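Local coordinates for protein beta-galactosidase (Trichoderma reesei, PDB 3OGV) that probably hydrolyses terminal non-reducing beta-D-galactose residues of beta-D-galactosides, as a member of glycoside hydrolase family 35, at residues 116-121 with 787-792; 177-182 with 213-218. All coordinates share one frame; numbering follows the deposited sequence.

In the fold
Both contacts lie at the C-terminal ends of the TIM barrel strands, where the galactose unit binds, their centres about 12 Å apart. The loops 116-121 and 177-182 follow strands 110-116 and 172-177, which pair in parallel in the barrel sheet, and they touch directly: G116 O lies 3.0 Å from E178 N, a probable hydrogen bond. Contact 2 is local, joining 177-182 to 213-218 across helix 193-205. Contact 1 spans 665 residues to bring in 787-792, from a loop between strands 775-782 and 803-811, so contact 2 is nested inside the chain loop that contact 1 closes. In contact 1, 116-121 holds the sugar and 787-792 backs that loop, so the distant segment contributes indirectly.

Contact 1 of 2, residues 116-121 with 787-792; sequences GPYINA and LDENWT. With PTQ (2-phenylethyl 1-thio-beta-D-galactopyranoside), chain E.
E789 meets the barrel loop by laying its carboxylate against the side-chain amide of N120. The two planes are 24° apart and stacked, with CD of E789 3.3 Å from OD1 of N120. This is packing of flat groups and not a bond: OE2 of E789 takes its hydrogen bond from the backbone N of E122. At N790 the main chain takes over. Its N donates to OH of Y118 over 2.7 Å, nearly straight at 163°, and that hydroxyl in turn donates to OD1 of N120 at 2.6 Å, in the carbonyl plane and on a lone pair. CG of Y118 stands anti to the backbone N (chi1 -173°), which carries OH to the N of N790. CB of N790 rests 3.9 Å from CE1 of Y118, while its OD1 accepts from the backbone N of M798. W791 follows, its indole edge bringing CD1 within 3.4 Å of OD1 of N120. A phenylalanine in place of Y118 would probably leave N790 N without its acceptor and the N120 amide freer to turn. That amide matters because its ND2 donates to O4 of the thiogalactoside at 2.8 Å, while A121 N reaches O3 at 2.9 Å. A remote loop thus backs, as a second shell, the galactose site of a family 35 TIM barrel.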
ATOM      1  N   GLY A 116       7.281 -11.961  -7.825  1.00  7.45           N
ATOM      2  CA  GLY A 116       6.542 -13.222  -7.687  1.00  7.68           C
ATOM      3  C   GLY A 116       7.359 -14.370  -8.259  1.00  9.23           C
ATOM      4  O   GLY A 116       8.535 -14.550  -7.986  1.00  9.47           O
ATOM      5  N   PRO A 117       6.754 -15.264  -9.113  1.00  7.63           N
ATOM      6  CA  PRO A 117       5.446 -15.120  -9.762  1.00  8.89           C
ATOM      7  C   PRO A 117       4.292 -15.018  -8.846  1.00  7.37           C
ATOM      8  O   PRO A 117       3.312 -14.313  -9.188  1.00  8.60           O
ATOM      9  CB  PRO A 117       5.380 -16.406 -10.631  1.00 10.59           C
ATOM     10  CG  PRO A 117       6.655 -16.865 -10.832  1.00 11.24           C
ATOM     11  CD  PRO A 117       7.543 -16.405  -9.699  1.00  9.06           C
ATOM     12  N   TYR A 118       4.284 -15.688  -7.722  1.00  6.35           N
ATOM     13  CA  TYR A 118       3.218 -15.574  -6.742  1.00  6.58           C
ATOM     14  C   TYR A 118       3.536 -14.392  -5.788  1.00  8.21           C
ATOM     15  O   TYR A 118       4.661 -14.341  -5.271  1.00  7.83           O
ATOM     16  CB  TYR A 118       3.099 -16.888  -5.885  1.00  7.21           C
ATOM     17  CG  TYR A 118       1.910 -16.842  -5.004  1.00  5.98           C
ATOM     18  CD1 TYR A 118       0.630 -16.913  -5.587  1.00  6.83           C
ATOM     19  CD2 TYR A 118       2.021 -16.662  -3.636  1.00  6.66           C
ATOM     20  CE1 TYR A 118      -0.460 -16.782  -4.816  1.00  6.73           C
ATOM     21  CE2 TYR A 118       0.911 -16.477  -2.820  1.00  7.82           C
ATOM     22  CZ  TYR A 118      -0.391 -16.584  -3.438  1.00  6.92           C
ATOM     23  OH  TYR A 118      -1.533 -16.315  -2.712  1.00  7.48           O
ATOM     24  N   ILE A 119       2.550 -13.497  -5.603  1.00  6.74           N
ATOM     25  CA  ILE A 119       2.817 -12.329  -4.723  1.00  6.32           C
ATOM     26  C   ILE A 119       1.840 -12.266  -3.555  1.00  6.62           C
ATOM     27  O   ILE A 119       2.123 -11.555  -2.568  1.00  6.69           O
ATOM     28  CB  ILE A 119       2.780 -10.963  -5.453  1.00  6.25           C
ATOM     29  CG1 ILE A 119       1.401 -10.731  -6.142  1.00  6.78           C
ATOM     30  CG2 ILE A 119       3.924 -10.945  -6.426  1.00  6.50           C
ATOM     31  CD1 ILE A 119       1.169  -9.275  -6.671  1.00  7.41           C
ATOM     32  N   ASN A 120       0.691 -13.018  -3.552  1.00  6.10           N
ATOM     33  CA  ASN A 120      -0.320 -12.942  -2.500  1.00  6.24           C
ATOM     34  C   ASN A 120      -0.998 -11.528  -2.577  1.00  6.46           C
ATOM     35  O   ASN A 120      -1.765 -11.254  -3.517  1.00  6.78           O
ATOM     36  CB  ASN A 120       0.194 -13.331  -1.097  1.00  6.58           C
ATOM     37  CG  ASN A 120      -0.871 -13.841  -0.229  1.00  6.65           C
ATOM     38  OD1 ASN A 120      -1.545 -14.871  -0.567  1.00  7.87           O
ATOM     39  ND2 ASN A 120      -1.157 -13.236   0.937  1.00  8.96           N
ATOM     40  N   ALA A 121      -0.612 -10.575  -1.649  1.00  6.25           N
ATOM     41  CA  ALA A 121      -0.831  -9.104  -1.873  1.00  5.78           C
ATOM     42  C   ALA A 121      -2.309  -8.721  -1.816  1.00  5.71           C
ATOM     43  O   ALA A 121      -2.613  -7.555  -2.187  1.00  6.40           O
ATOM     44  CB  ALA A 121      -0.181  -8.634  -3.183  1.00  7.82           C
ATOM     45  N   LEU A 787     -10.467 -13.948  -7.917  1.00  7.35           N
ATOM     46  CA  LEU A 787      -9.936 -15.318  -7.666  1.00  7.20           C
ATOM     47  C   LEU A 787      -9.260 -15.386  -6.325  1.00  7.06           C
ATOM     48  O   LEU A 787      -8.590 -14.378  -5.928  1.00  7.33           O
ATOM     49  CB  LEU A 787      -9.072 -15.740  -8.833  1.00  7.65           C
ATOM     50  CG  LEU A 787      -9.761 -15.622 -10.201  1.00  9.42           C
ATOM     51  CD1 LEU A 787      -8.788 -16.159 -11.278  1.00 10.91           C
ATOM     52  CD2 LEU A 787     -11.125 -16.428 -10.223  1.00 11.38           C
ATOM     53  N   ASP A 788      -9.408 -16.468  -5.612  1.00  7.68           N
ATOM     54  CA  ASP A 788      -8.846 -16.554  -4.301  1.00  7.85           C
ATOM     55  C   ASP A 788      -7.249 -16.650  -4.439  1.00  6.39           C
ATOM     56  O   ASP A 788      -6.675 -16.986  -5.464  1.00  7.86           O
ATOM     57  CB  ASP A 788      -9.331 -17.844  -3.646  1.00  9.65           C
ATOM     58  CG  ASP A 788     -10.823 -17.789  -3.246  1.00 13.53           C
ATOM     59  OD1 ASP A 788     -11.382 -16.708  -3.129  1.00 15.70           O
ATOM     60  OD2 ASP A 788     -11.460 -18.851  -2.970  1.00 20.71           O
ATOM     61  N   GLU A 789      -6.666 -16.236  -3.293  1.00  7.80           N
ATOM     62  CA  GLU A 789      -5.224 -16.443  -3.159  1.00  7.83           C
ATOM     63  C   GLU A 789      -4.869 -17.886  -2.993  1.00  9.05           C
ATOM     64  O   GLU A 789      -5.732 -18.786  -2.909  1.00  9.44           O
ATOM     65  CB  GLU A 789      -4.726 -15.642  -1.889  1.00  7.99           C
ATOM     66  CG  GLU A 789      -4.787 -14.109  -2.099  1.00  9.40           C
ATOM     67  CD  GLU A 789      -4.448 -13.394  -0.795  1.00  7.88           C
ATOM     68  OE1 GLU A 789      -4.866 -13.846   0.308  1.00  9.68           O
ATOM     69  OE2 GLU A 789      -3.771 -12.353  -0.976  1.00  9.26           O
ATOM     70  N   ASN A 790      -3.563 -18.148  -2.910  1.00  8.32           N
ATOM     71  CA  ASN A 790      -2.968 -19.514  -2.760  1.00  8.91           C
ATOM     72  C   ASN A 790      -1.867 -19.469  -1.712  1.00  9.01           C
ATOM     73  O   ASN A 790      -0.741 -19.860  -1.997  1.00  9.67           O
ATOM     74  CB  ASN A 790      -2.452 -20.009  -4.120  1.00  8.53           C
ATOM     75  CG  ASN A 790      -2.538 -21.471  -4.273  1.00  8.21           C
ATOM     76  OD1 ASN A 790      -3.498 -22.026  -4.866  1.00 10.06           O
ATOM     77  ND2 ASN A 790      -1.520 -22.187  -3.812  1.00  9.88           N
ATOM     78  N   TRP A 791      -2.232 -19.034  -0.515  1.00 10.29           N
ATOM     79  CA  TRP A 791      -1.134 -18.841   0.438  1.00 12.26           C
ATOM     80  C   TRP A 791      -0.664 -20.026   1.192  1.00 14.19           C
ATOM     81  O   TRP A 791       0.226 -19.883   2.077  1.00 16.92           O
ATOM     82  CB  TRP A 791      -1.311 -17.691   1.376  1.00 16.40           C
ATOM     83  CG  TRP A 791      -2.655 -17.561   1.925  1.00 13.44           C
ATOM     84  CD1 TRP A 791      -3.615 -16.624   1.517  1.00 16.09           C
ATOM     85  CD2 TRP A 791      -3.189 -18.182   3.118  1.00 18.91           C
ATOM     86  NE1 TRP A 791      -4.722 -16.730   2.324  1.00 18.04           N
ATOM     87  CE2 TRP A 791      -4.511 -17.657   3.312  1.00 18.38           C
ATOM     88  CE3 TRP A 791      -2.731 -19.207   4.002  1.00 21.33           C
ATOM     89  CZ2 TRP A 791      -5.375 -18.088   4.343  1.00 21.70           C
ATOM     90  CZ3 TRP A 791      -3.607 -19.645   5.035  1.00 25.50           C
ATOM     91  CH2 TRP A 791      -4.925 -19.090   5.170  1.00 24.40           C
ATOM     92  N   THR A 792      -1.276 -21.174   0.996  1.00 13.42           N
ATOM     93  CA  THR A 792      -0.691 -22.422   1.539  1.00 13.29           C
ATOM     94  C   THR A 792      -0.334 -23.306   0.354  1.00 13.37           C
ATOM     95  O   THR A 792      -1.213 -23.916  -0.257  1.00 14.60           O
ATOM     96  CB  THR A 792      -1.688 -23.137   2.414  1.00 15.46           C
ATOM     97  OG1 THR A 792      -2.078 -22.307   3.472  1.00 18.39           O
ATOM     98  CG2 THR A 792      -1.083 -24.433   3.069  1.00 16.93           C
TER
HETATM   99  C1  PTQ E1024       2.057 -11.229   3.690  1.00  7.38           C
HETATM  100  O1  PTQ E1024       0.739 -10.818   4.136  1.00  9.24           O
HETATM  101  S1  PTQ E1024       2.305 -12.916   4.386  1.00 10.93           S
HETATM  102  C2  PTQ E1024       2.209 -11.280   2.208  1.00  7.18           C
HETATM  103  O2  PTQ E1024       3.516 -11.586   1.811  1.00  8.05           O
HETATM  104  C3  PTQ E1024       1.710 -10.017   1.503  1.00  6.15           C
HETATM  105  O3  PTQ E1024       1.641 -10.227   0.124  1.00  7.13           O
HETATM  106  C4  PTQ E1024       0.386  -9.567   2.089  1.00  6.12           C
HETATM  107  O4  PTQ E1024      -0.594 -10.563   1.651  1.00  8.44           O
HETATM  108  C5  PTQ E1024       0.368  -9.465   3.573  1.00  7.23           C
HETATM  109  O5  PTQ E1024      -1.389  -7.913   3.825  1.00  8.12           O
HETATM  110  C6  PTQ E1024      -0.897  -9.217   4.326  1.00  7.37           C
HETATM  111  C7  PTQ E1024       2.215 -12.584   6.163  1.00 11.22           C
HETATM  112  C8  PTQ E1024       2.097 -13.833   6.995  1.00 11.39           C
HETATM  113  C9  PTQ E1024       1.978 -13.528   8.435  1.00 11.70           C
HETATM  114  C10 PTQ E1024       0.722 -13.335   9.000  1.00 14.62           C
HETATM  115  C11 PTQ E1024       0.655 -12.982  10.365  1.00 15.43           C
HETATM  116  C12 PTQ E1024       1.844 -12.825  11.111  1.00 15.17           C
HETATM  117  C13 PTQ E1024       3.058 -12.993  10.492  1.00 13.15           C
HETATM  118  C14 PTQ E1024       3.134 -13.283   9.190  1.00 12.64           C

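Contact 2 of 2, residues 177-182 with 213-218. With PTQ (2-phenylethyl 1-thio-beta-D-galactopyranoside), chain E.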
ATOM      1  N   PRO A 177      12.645 -13.510  -4.757  1.00  8.26           N
ATOM      2  CA  PRO A 177      11.937 -14.589  -5.588  1.00  8.28           C
ATOM      3  C   PRO A 177      10.832 -15.180  -4.745  1.00  9.68           C
ATOM      4  O   PRO A 177      10.958 -15.369  -3.523  1.00  9.24           O
ATOM      5  CB  PRO A 177      13.055 -15.625  -5.743  1.00 11.36           C
ATOM      6  CG  PRO A 177      13.971 -15.466  -4.398  1.00 14.93           C
ATOM      7  CD  PRO A 177      13.807 -13.996  -3.983  1.00  9.25           C
ATOM      8  N   GLU A 178       9.705 -15.486  -5.431  1.00  9.02           N
ATOM      9  CA  GLU A 178       8.588 -16.131  -4.738  1.00  9.73           C
ATOM     10  C   GLU A 178       7.976 -15.180  -3.627  1.00  6.88           C
ATOM     11  O   GLU A 178       8.266 -13.952  -3.690  1.00  9.11           O
ATOM     12  CB  GLU A 178       9.031 -17.549  -4.090  1.00  9.62           C
ATOM     13  CG  GLU A 178       8.239 -18.793  -4.642  1.00  9.98           C
ATOM     14  CD  GLU A 178       6.868 -18.917  -4.112  1.00  9.56           C
ATOM     15  OE1 GLU A 178       6.501 -18.395  -3.029  1.00 11.26           O
ATOM     16  OE2 GLU A 178       6.067 -19.774  -4.672  1.00  9.62           O
ATOM     17  N   ASN A 179       7.222 -15.702  -2.707  1.00  7.06           N
ATOM     18  CA  ASN A 179       6.619 -14.870  -1.642  1.00  7.05           C
ATOM     19  C   ASN A 179       6.215 -15.671  -0.486  1.00  6.58           C
ATOM     20  O   ASN A 179       5.288 -16.510  -0.614  1.00  7.99           O
ATOM     21  CB  ASN A 179       5.430 -14.036  -2.216  1.00  8.06           C
ATOM     22  CG  ASN A 179       4.987 -13.031  -1.178  1.00  7.02           C
ATOM     23  OD1 ASN A 179       5.686 -12.008  -1.009  1.00  7.79           O
ATOM     24  ND2 ASN A 179       3.926 -13.288  -0.459  1.00  6.97           N
ATOM     25  N   GLU A 180       6.748 -15.439   0.683  1.00  7.71           N
ATOM     26  CA  GLU A 180       6.334 -16.009   1.932  1.00  7.88           C
ATOM     27  C   GLU A 180       6.147 -17.552   1.770  1.00  8.29           C
ATOM     28  O   GLU A 180       5.127 -18.154   2.094  1.00  9.63           O
ATOM     29  CB  GLU A 180       5.062 -15.309   2.458  1.00  9.59           C
ATOM     30  CG  GLU A 180       4.606 -15.746   3.791  1.00  9.86           C
ATOM     31  CD  GLU A 180       3.365 -16.598   3.778  1.00 13.04           C
ATOM     32  OE1 GLU A 180       2.552 -16.543   2.825  1.00 13.38           O
ATOM     33  OE2 GLU A 180       3.209 -17.420   4.743  1.00 16.12           O
ATOM     34  N   TYR A 181       7.249 -18.149   1.299  1.00  8.91           N
ATOM     35  CA  TYR A 181       7.266 -19.608   1.053  1.00  9.14           C
ATOM     36  C   TYR A 181       7.602 -20.237   2.422  1.00  8.26           C
ATOM     37  O   TYR A 181       8.810 -20.418   2.704  1.00 10.75           O
ATOM     38  CB  TYR A 181       8.227 -19.887  -0.122  1.00  9.74           C
ATOM     39  CG  TYR A 181       8.288 -21.389  -0.408  1.00  9.99           C
ATOM     40  CD1 TYR A 181       7.215 -22.009  -1.099  1.00 11.87           C
ATOM     41  CD2 TYR A 181       9.407 -22.166  -0.085  1.00 10.48           C
ATOM     42  CE1 TYR A 181       7.262 -23.360  -1.398  1.00 10.52           C
ATOM     43  CE2 TYR A 181       9.464 -23.503  -0.408  1.00  9.03           C
ATOM     44  CZ  TYR A 181       8.400 -24.076  -1.040  1.00  8.92           C
ATOM     45  OH  TYR A 181       8.445 -25.451  -1.323  1.00 11.09           O
ATOM     46  N   SER A 182       6.619 -20.511   3.229  1.00  7.68           N
ATOM     47  CA  SER A 182       6.793 -20.689   4.639  1.00 10.28           C
ATOM     48  C   SER A 182       6.222 -21.946   5.263  1.00 11.42           C
ATOM     49  O   SER A 182       6.497 -22.275   6.419  1.00 12.09           O
ATOM     50  CB  SER A 182       6.283 -19.479   5.427  1.00 10.07           C
ATOM     51  OG  SER A 182       7.007 -18.324   4.978  1.00 11.71           O
ATOM     52  N   ILE A 213      16.731 -11.815  -1.576  1.00  7.42           N
ATOM     53  CA  ILE A 213      16.220 -11.773  -0.209  1.00  7.27           C
ATOM     54  C   ILE A 213      14.843 -12.423  -0.122  1.00  7.43           C
ATOM     55  O   ILE A 213      14.122 -12.319  -1.137  1.00 10.22           O
ATOM     56  CB  ILE A 213      16.243 -10.295   0.341  1.00  8.49           C
ATOM     57  CG1 ILE A 213      16.018 -10.245   1.848  1.00  8.49           C
ATOM     58  CG2 ILE A 213      15.303  -9.405  -0.528  1.00 11.29           C
ATOM     59  CD1 ILE A 213      16.403  -8.803   2.415  1.00 11.31           C
ATOM     60  N   ASN A 214      14.548 -13.105   0.950  1.00  7.61           N
ATOM     61  CA  ASN A 214      13.228 -13.715   1.056  1.00  7.04           C
ATOM     62  C   ASN A 214      12.407 -13.092   2.170  1.00  7.38           C
ATOM     63  O   ASN A 214      12.859 -12.158   2.846  1.00  8.92           O
ATOM     64  CB  ASN A 214      13.334 -15.272   1.146  1.00  9.27           C
ATOM     65  CG  ASN A 214      13.936 -15.744   2.412  1.00 10.58           C
ATOM     66  OD1 ASN A 214      14.662 -15.001   3.113  1.00  8.35           O
ATOM     67  ND2 ASN A 214      13.865 -17.048   2.616  1.00 15.81           N
ATOM     68  N   ASN A 215      11.192 -13.622   2.427  1.00  7.20           N
ATOM     69  CA  ASN A 215      10.221 -13.005   3.311  1.00  7.71           C
ATOM     70  C   ASN A 215       9.403 -14.048   4.019  1.00  8.08           C
ATOM     71  O   ASN A 215       8.192 -14.123   3.902  1.00  8.89           O
ATOM     72  CB  ASN A 215       9.362 -11.893   2.613  1.00  7.86           C
ATOM     73  CG  ASN A 215       8.373 -12.512   1.592  1.00  7.11           C
ATOM     74  OD1 ASN A 215       8.759 -13.411   0.828  1.00  7.86           O
ATOM     75  ND2 ASN A 215       7.188 -11.933   1.528  1.00  8.08           N
ATOM     76  N   ASP A 216      10.111 -14.900   4.786  1.00  8.50           N
ATOM     77  CA  ASP A 216       9.445 -15.979   5.538  1.00  8.74           C
ATOM     78  C   ASP A 216       8.382 -15.426   6.481  1.00  8.01           C
ATOM     79  O   ASP A 216       8.632 -14.367   7.114  1.00  9.53           O
ATOM     80  CB  ASP A 216      10.605 -16.734   6.282  1.00  9.27           C
ATOM     81  CG  ASP A 216      10.370 -18.170   6.593  1.00 11.31           C
ATOM     82  OD1 ASP A 216       9.286 -18.745   6.330  1.00 12.30           O
ATOM     83  OD2 ASP A 216      11.323 -18.778   7.226  1.00 10.73           O
ATOM     84  N   ALA A 217       7.251 -16.086   6.704  1.00  8.39           N
ATOM     85  CA  ALA A 217       6.217 -15.565   7.556  1.00  8.48           C
ATOM     86  C   ALA A 217       6.647 -15.363   8.965  1.00 10.12           C
ATOM     87  O   ALA A 217       6.111 -14.470   9.647  1.00 12.48           O
ATOM     88  CB  ALA A 217       4.955 -16.459   7.508  1.00  9.84           C
ATOM     89  N   PHE A 218       7.554 -16.222   9.428  1.00 10.17           N
ATOM     90  CA  PHE A 218       8.059 -16.191  10.775  1.00 10.75           C
ATOM     91  C   PHE A 218       9.483 -16.723  10.652  1.00 10.70           C
ATOM     92  O   PHE A 218       9.921 -17.144   9.597  1.00 11.46           O
ATOM     93  CB  PHE A 218       7.175 -17.078  11.712  1.00 12.70           C
ATOM     94  CG  PHE A 218       7.181 -18.540  11.342  1.00 15.93           C
ATOM     95  CD1 PHE A 218       6.406 -18.972  10.293  1.00 19.73           C
ATOM     96  CD2 PHE A 218       8.031 -19.454  11.985  1.00 20.01           C
ATOM     97  CE1 PHE A 218       6.466 -20.382   9.825  1.00 21.04           C
ATOM     98  CE2 PHE A 218       8.071 -20.824  11.576  1.00 22.53           C
ATOM     99  CZ  PHE A 218       7.317 -21.226  10.482  1.00 22.03           C
TER
HETATM  100  C1  PTQ E1024       2.057 -11.229   3.690  1.00  7.38           C
HETATM  101  O1  PTQ E1024       0.739 -10.818   4.136  1.00  9.24           O
HETATM  102  S1  PTQ E1024       2.305 -12.916   4.386  1.00 10.93           S
HETATM  103  C2  PTQ E1024       2.209 -11.280   2.208  1.00  7.18           C
HETATM  104  O2  PTQ E1024       3.516 -11.586   1.811  1.00  8.05           O
HETATM  105  C3  PTQ E1024       1.710 -10.017   1.503  1.00  6.15           C
HETATM  106  O3  PTQ E1024       1.641 -10.227   0.124  1.00  7.13           O
HETATM  107  C4  PTQ E1024       0.386  -9.567   2.089  1.00  6.12           C
HETATM  108  O4  PTQ E1024      -0.594 -10.563   1.651  1.00  8.44           O
HETATM  109  C5  PTQ E1024       0.368  -9.465   3.573  1.00  7.23           C
HETATM  110  O5  PTQ E1024      -1.389  -7.913   3.825  1.00  8.12           O
HETATM  111  C6  PTQ E1024      -0.897  -9.217   4.326  1.00  7.37           C
HETATM  112  C7  PTQ E1024       2.215 -12.584   6.163  1.00 11.22           C
HETATM  113  C8  PTQ E1024       2.097 -13.833   6.995  1.00 11.39           C
HETATM  114  C9  PTQ E1024       1.978 -13.528   8.435  1.00 11.70           C
HETATM  115  C10 PTQ E1024       0.722 -13.335   9.000  1.00 14.62           C
HETATM  116  C11 PTQ E1024       0.655 -12.982  10.365  1.00 15.43           C
HETATM  117  C12 PTQ E1024       1.844 -12.825  11.111  1.00 15.17           C
HETATM  118  C13 PTQ E1024       3.058 -12.993  10.492  1.00 13.15           C
HETATM  119  C14 PTQ E1024       3.134 -13.283   9.190  1.00 12.64           C
HETATM  120  O   HOH W   1      10.476 -14.936  -0.768  1.00 10.15           O
HETATM  121  O   HOH W   2       9.694 -16.648   1.354  1.00 14.15           O
HETATM  122  O   HOH W   3      11.147 -18.706   2.378  1.00 22.81           O
HETATM  123  O   HOH W   4       9.201 -21.364   7.102  1.00 14.01           O
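S182 OG donates to the anti lone pair of D216 OD1 at 2.7 Å and accepts from A217 N at 2.8 Å; the other carboxylate oxygen of D216, OD2, is held by Y235 and T222. N215 grips two consecutive residues of 177-182 with its one amide. Its CG lies between the backbone N and the carbonyl carbon (chi1 70°), which brings the amide up to N179 and E180. OD1 of N215 accepts from the backbone N of E180 at 2.9 Å, an almost straight bond (171°) whose donor sits above the carbonyl plane. Its ND2 donates to OD1 of N179, also at 2.9 Å and again from above the acceptor's plane, the two amides being inclined by 54°. N179 ND2 in turn donates to O2 of the thiogalactoside at 2.9 Å. N215 ND2 also binds E278 OE2, and N179 OD1 receives Y76 OH, so both amides are fixed in rotation by partners beyond the pair. Water extends the seam, one molecule joining P177 O to N215 OD1 and another joining S182 O to D216 OD1. Packing completes it: CB of A217 lies 3.4 Å from OE2 of E180, P177 CD sits 3.3 Å from the buried I213 O, and E180 CG lies 3.7 Å from S1, the sulfur of the thioglycosidic linkage. N179 and E180, consecutive just after the fourth barrel strand, match the Asn-Glu pair characteristic of clan GH-A glycosidases; here N215 braces the pair from the loop 213-218.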